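Local structure of prenylcyclase (Actinoplanes teichomyceticus, 6IJ1) at residues D33-G38 / D310-A315; P287-R292 / A321-G326. The protein probably cyclises or transfers prenyl (isoprenoid) chains, though its exact substrate and product are not known. All blocks are in the same frame, centred on the assembly; numbering follows the deposited sequence.

Contact 1 (D33-G38 / D310-A315)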
loop_
_atom_site.group_PDB
_atom_site.type_symbol
_atom_site.label_atom_id
_atom_site.label_comp_id
_atom_site.label_asym_id
_atom_site.label_seq_id
_atom_site.Cartn_x
_atom_site.Cartn_y
_atom_site.Cartn_z
ATOM N N ASP A 33 10.502 -5.757 6.172
ATOM C CA ASP A 33 9.403 -6.681 6.453
ATOM C C ASP A 33 9.231 -7.595 5.252
ATOM O O ASP A 33 9.805 -7.387 4.188
ATOM C CB ASP A 33 8.097 -5.936 6.764
ATOM C CG ASP A 33 7.161 -6.698 7.709
ATOM O OD1 ASP A 33 7.373 -7.904 7.910
ATOM O OD2 ASP A 33 6.186 -6.039 8.183
ATOM N N TYR A 34 8.387 -8.616 5.433
ATOM C CA TYR A 34 8.164 -9.693 4.468
ATOM C C TYR A 34 9.382 -10.613 4.395
ATOM O O TYR A 34 10.437 -10.331 4.972
ATOM C CB TYR A 34 7.701 -9.186 3.072
ATOM C CG TYR A 34 6.296 -8.627 3.108
ATOM C CD1 TYR A 34 6.071 -7.297 3.435
ATOM C CD2 TYR A 34 5.225 -9.452 2.860
ATOM C CE1 TYR A 34 4.757 -6.784 3.493
ATOM C CE2 TYR A 34 3.883 -8.952 2.933
ATOM C CZ TYR A 34 3.700 -7.638 3.229
ATOM O OH TYR A 34 2.408 -7.114 3.323
ATOM N N ASP A 35 9.201 -11.735 3.738
ATOM C CA ASP A 35 10.263 -12.736 3.681
ATOM C C ASP A 35 10.263 -13.442 2.355
ATOM O O ASP A 35 10.764 -14.568 2.280
ATOM C CB ASP A 35 10.023 -13.735 4.876
ATOM C CG ASP A 35 11.139 -14.708 5.091
ATOM O OD1 ASP A 35 12.331 -14.269 5.122
ATOM O OD2 ASP A 35 10.794 -15.919 5.279
ATOM N N LEU A 36 9.724 -12.852 1.309
ATOM C CA LEU A 36 9.579 -13.533 0.023
ATOM C C LEU A 36 10.907 -14.011 -0.531
ATOM O O LEU A 36 10.990 -15.117 -1.081
ATOM C CB LEU A 36 8.950 -12.586 -0.986
ATOM C CG LEU A 36 7.490 -12.362 -0.567
ATOM C CD1 LEU A 36 7.015 -11.110 -1.235
ATOM C CD2 LEU A 36 6.646 -13.545 -0.952
ATOM N N LEU A 37 11.938 -13.179 -0.419
ATOM C CA LEU A 37 13.266 -13.462 -0.952
ATOM C C LEU A 37 14.189 -12.598 -0.113
ATOM O O LEU A 37 14.757 -11.604 -0.589
ATOM C CB LEU A 37 13.314 -13.144 -2.447
ATOM C CG LEU A 37 14.578 -13.646 -3.176
ATOM C CD1 LEU A 37 15.103 -14.962 -2.594
ATOM C CD2 LEU A 37 14.289 -13.803 -4.655
ATOM N N GLY A 38 14.186 -12.925 1.176
ATOM C CA GLY A 38 14.742 -11.987 2.157
ATOM C C GLY A 38 13.699 -10.891 2.380
ATOM O O GLY A 38 12.662 -10.877 1.690
ATOM N N ASP A 310 2.858 -18.487 2.282
ATOM C CA ASP A 310 4.153 -18.176 2.937
ATOM C C ASP A 310 5.338 -18.816 2.205
ATOM O O ASP A 310 6.313 -19.153 2.858
ATOM C CB ASP A 310 4.084 -18.501 4.431
ATOM C CG ASP A 310 2.867 -17.885 5.104
ATOM O OD1 ASP A 310 2.777 -16.658 5.141
ATOM O OD2 ASP A 310 2.036 -18.642 5.582
ATOM N N GLY A 311 5.254 -18.914 0.880
ATOM C CA GLY A 311 6.374 -19.446 0.087
ATOM C C GLY A 311 7.541 -18.474 0.077
ATOM O O GLY A 311 7.315 -17.272 0.204
ATOM N N VAL A 312 8.756 -18.997 -0.045
ATOM C CA VAL A 312 9.989 -18.160 -0.065
ATOM C C VAL A 312 10.895 -18.663 -1.191
ATOM O O VAL A 312 10.702 -19.790 -1.639
ATOM C CB VAL A 312 10.729 -18.206 1.283
ATOM C CG1 VAL A 312 9.873 -17.670 2.413
ATOM C CG2 VAL A 312 11.208 -19.606 1.600
ATOM N N GLY A 313 11.851 -17.834 -1.607
ATOM C CA GLY A 313 12.780 -18.195 -2.694
ATOM C C GLY A 313 12.044 -18.581 -3.964
ATOM O O GLY A 313 11.190 -17.822 -4.407
ATOM N N ARG A 314 12.328 -19.777 -4.488
ATOM C CA ARG A 314 11.693 -20.299 -5.729
ATOM C C ARG A 314 10.168 -20.385 -5.566
ATOM O O ARG A 314 9.439 -20.049 -6.518
ATOM C CB ARG A 314 12.269 -21.682 -6.047
ATOM C CG ARG A 314 12.712 -21.871 -7.491
ATOM C CD ARG A 314 11.572 -21.804 -8.493
ATOM N NE ARG A 314 11.819 -20.846 -9.563
ATOM C CZ ARG A 314 11.053 -20.702 -10.635
ATOM N NH1 ARG A 314 11.288 -19.727 -11.496
ATOM N NH2 ARG A 314 10.047 -21.529 -10.833
ATOM N N ALA A 315 9.692 -20.746 -4.373
ATOM C CA ALA A 315 8.244 -20.891 -4.116
ATOM C C ALA A 315 7.558 -19.556 -3.778
ATOM O O ALA A 315 6.399 -19.605 -3.420
ATOM C CB ALA A 315 8.034 -21.906 -3.028
#

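Contact 2 (P287-R292 / A321-G326)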
loop_
_atom_site.group_PDB
_atom_site.type_symbol
_atom_site.label_atom_id
_atom_site.label_comp_id
_atom_site.label_asym_id
_atom_site.label_seq_id
_atom_site.Cartn_x
_atom_site.Cartn_y
_atom_site.Cartn_z
ATOM N N PRO A 287 -0.215 -9.903 12.023
ATOM C CA PRO A 287 0.151 -9.678 10.621
ATOM C C PRO A 287 -0.970 -10.136 9.715
ATOM O O PRO A 287 -1.382 -11.323 9.720
ATOM C CB PRO A 287 1.412 -10.519 10.423
ATOM C CG PRO A 287 2.062 -10.490 11.857
ATOM C CD PRO A 287 0.864 -10.609 12.749
ATOM N N SER A 288 -1.417 -9.220 8.874
ATOM C CA SER A 288 -2.581 -9.513 8.053
ATOM C C SER A 288 -2.495 -8.767 6.724
ATOM O O SER A 288 -3.495 -8.716 5.985
ATOM C CB SER A 288 -3.858 -9.138 8.850
ATOM O OG SER A 288 -3.729 -7.866 9.502
ATOM N N ALA A 289 -1.326 -8.251 6.372
ATOM C CA ALA A 289 -1.169 -7.559 5.092
ATOM C C ALA A 289 -0.864 -8.632 4.041
ATOM O O ALA A 289 0.286 -8.898 3.690
ATOM C CB ALA A 289 -0.069 -6.489 5.207
ATOM N N ARG A 290 -1.928 -9.277 3.568
ATOM C CA ARG A 290 -1.798 -10.527 2.813
ATOM C C ARG A 290 -1.614 -10.192 1.340
ATOM O O ARG A 290 -2.547 -9.722 0.673
ATOM C CB ARG A 290 -3.025 -11.433 3.024
ATOM C CG ARG A 290 -3.280 -11.788 4.518
ATOM C CD ARG A 290 -2.009 -12.345 5.246
ATOM N NE ARG A 290 -1.757 -13.752 4.980
ATOM C CZ ARG A 290 -2.321 -14.772 5.679
ATOM N NH1 ARG A 290 -3.204 -14.560 6.571
ATOM N NH2 ARG A 290 -2.067 -16.002 5.373
ATOM N N LEU A 291 -0.399 -10.406 0.878
ATOM C CA LEU A 291 0.061 -10.032 -0.457
ATOM C C LEU A 291 0.050 -11.295 -1.294
ATOM O O LEU A 291 0.667 -12.293 -0.911
ATOM C CB LEU A 291 1.479 -9.455 -0.328
ATOM C CG LEU A 291 2.193 -8.691 -1.426
ATOM C CD1 LEU A 291 3.531 -8.314 -0.822
ATOM C CD2 LEU A 291 2.376 -9.677 -2.550
ATOM N N ARG A 292 -0.612 -11.270 -2.439
ATOM C CA ARG A 292 -0.559 -12.447 -3.315
ATOM C C ARG A 292 0.471 -12.196 -4.406
ATOM O O ARG A 292 0.350 -11.222 -5.176
ATOM C CB ARG A 292 -1.928 -12.793 -3.872
ATOM C CG ARG A 292 -2.625 -11.703 -4.664
ATOM C CD ARG A 292 -4.050 -12.123 -5.040
ATOM N NE ARG A 292 -4.715 -11.108 -5.839
ATOM C CZ ARG A 292 -6.007 -11.112 -6.117
ATOM N NH1 ARG A 292 -6.798 -12.140 -5.718
ATOM N NH2 ARG A 292 -6.561 -10.111 -6.793
ATOM N N ALA A 321 1.471 -14.282 0.816
ATOM C CA ALA A 321 2.461 -14.010 1.846
ATOM C C ALA A 321 1.852 -13.098 2.883
ATOM O O ALA A 321 0.772 -12.526 2.686
ATOM C CB ALA A 321 3.699 -13.342 1.226
ATOM N N ARG A 322 2.553 -12.947 3.996
ATOM C CA ARG A 322 2.163 -11.998 5.018
ATOM C C ARG A 322 3.375 -11.172 5.416
ATOM O O ARG A 322 4.528 -11.548 5.178
ATOM C CB ARG A 322 1.559 -12.712 6.253
ATOM C CG ARG A 322 2.583 -13.350 7.096
ATOM C CD ARG A 322 1.843 -14.269 8.185
ATOM N NE ARG A 322 1.473 -15.537 7.588
ATOM C CZ ARG A 322 0.388 -16.241 7.946
ATOM N NH1 ARG A 322 -0.445 -15.765 8.880
ATOM N NH2 ARG A 322 0.177 -17.441 7.384
ATOM N N ASP A 323 3.098 -10.014 6.025
ATOM C CA ASP A 323 4.143 -9.167 6.570
ATOM C C ASP A 323 4.676 -9.811 7.845
ATOM O O ASP A 323 4.141 -9.601 8.955
ATOM C CB ASP A 323 3.586 -7.744 6.845
ATOM C CG ASP A 323 2.319 -7.735 7.689
ATOM O OD1 ASP A 323 1.372 -8.527 7.450
ATOM O OD2 ASP A 323 2.227 -6.829 8.565
ATOM N N THR A 324 5.708 -10.640 7.661
ATOM C CA THR A 324 6.295 -11.495 8.689
ATOM C C THR A 324 6.429 -10.845 10.064
ATOM O O THR A 324 6.171 -11.484 11.099
ATOM C CB THR A 324 7.653 -11.879 8.180
ATOM O OG1 THR A 324 7.554 -12.321 6.820
ATOM C CG2 THR A 324 8.229 -13.032 9.048
ATOM N N PHE A 325 6.887 -9.588 10.077
ATOM C CA PHE A 325 7.215 -8.919 11.332
ATOM C C PHE A 325 6.139 -7.954 11.791
ATOM O O PHE A 325 6.303 -7.296 12.828
ATOM C CB PHE A 325 8.584 -8.232 11.172
ATOM C CG PHE A 325 9.643 -9.213 10.840
ATOM C CD1 PHE A 325 9.979 -10.159 11.752
ATOM C CD2 PHE A 325 10.217 -9.212 9.593
ATOM C CE1 PHE A 325 10.993 -11.105 11.406
ATOM C CE2 PHE A 325 11.200 -10.152 9.227
ATOM C CZ PHE A 325 11.573 -11.091 10.146
ATOM N N GLY A 326 5.013 -7.855 11.040
ATOM C CA GLY A 326 3.884 -7.039 11.457
ATOM C C GLY A 326 4.066 -5.547 11.270
ATOM O O GLY A 326 3.201 -4.772 11.712
HETATM O O HOH W 1 -0.436 -13.682 10.861
#

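Contact 1 (D33-G38 / D310-A315)
Leu36 and Gly313 join the two loops through a single backbone hydrogen bond, Gly313 N to Leu36 O at 2.9 Å, bent at the hydrogen (140°). The same oxygen takes a second, softer contact: Val312 CA lies 3.4 Å from Leu36 O in a CA-H...O approach, so that one carbonyl faces two consecutive residues of the other loop.

The remaining contacts are van der Waals touches, and most set a methyl group against backbone. Val312 CG1 rests 3.2 Å from Asp35 O and also meets the carboxylate, 3.5 Å from Asp35 OD2. Asp35 holds CG anti to its backbone nitrogen (chi1 -171°), and this brings the carboxylate up to that methyl, the two side chains crossing at a slant.

Loop 33-38 links helix 10-23 to helix 42-52, whereas 310-315 turns between strands 308-309 and 319-321 of the small sheet, so the contact ties an N-terminal helix connection to the edge of a late sheet in a largely helical chain. Only 202 Å² is buried, and half of the six touching residues are exposed.

Among the leucines, Leu36 points its CB away from 310-315, yet its CD2 comes within 4.0 Å of Gly311 O; the same side chain also touches Thr319 and Ala321 of strand 319-321. Leu37, the next residue along, reaches across as well, its CD1 methyl lying 4.0 Å from Gly313 CA. Beyond the two segments, Tyr83 OH is hydrogen-bonded to both Leu36 N and Gly38 O, gripping loop 33-38 at two points, while Gly311 N is held by Thr319 OG1.

Contact 2 (P287-R292 / A321-G326)
The guanidinium groups of Arg290 and Arg322 stack, their centres 3.9 Å apart and their planes turned 29° against each other. Arg322 CZ sits over one face of the Arg290 group, displaced toward its rim, and Ala321 O comes to the Arg290 edge. Over one face of the Arg322 group lies Arg290 NH2, 3.3 Å above the plane and also offset toward the rim; at its edge a water accepts from NH1 and donates to Pro287 O. Bends at chi2 and chi3 (-51° and -80°) bring the Arg290 chain alongside Arg322. Both groups are cationic, and the salt bridge from Arg322 NH2 to Asp310 OD2 probably eases their repulsion. Were Arg290 an alanine, the Arg322 guanidinium would probably lose the group stacked on its face, leaving a gap beside Ala321 O.

Strands 291-292 and 319-321 run antiparallel here, Leu291 and Ala321 forming a hydrogen-bonded pair: Ala321 N to Leu291 O is 2.8 Å and nearly straight, and Leu291 N to Ala321 O is 3.0 Å.

Past the strands, Asp323 OD1 accepts from Ala289 N at 2.9 Å, approached from above the carboxylate plane, while OD2 is hydrogen-bonded to Thr329 OG1. Asp323 also opens a type I turn to Gly326, on which the Pro287 ring packs, CB 3.2 Å from Asp323 O.

Overall arrangement
Contacts 1 and 2 have their centres 11 Å apart, on the same side of the chain's centre, the first at the surface and the second buried. Their segments alternate along the chain: 33-38, 287-292, 310-315, 321-326. The small mixed sheet links them, since 310-315 follows strand 308-309 and contact 2 pairs 291-292 with the central strand 319-321. They also touch directly: Asp33 OD1 probably bonds to Phe325 N, and Tyr34 OH to Ala289 O. Through these bonds the early loop between helices 10-23 and 42-52 is fastened to the C-terminal region ahead of helix 327-341, joining segments near the two ends of the chain.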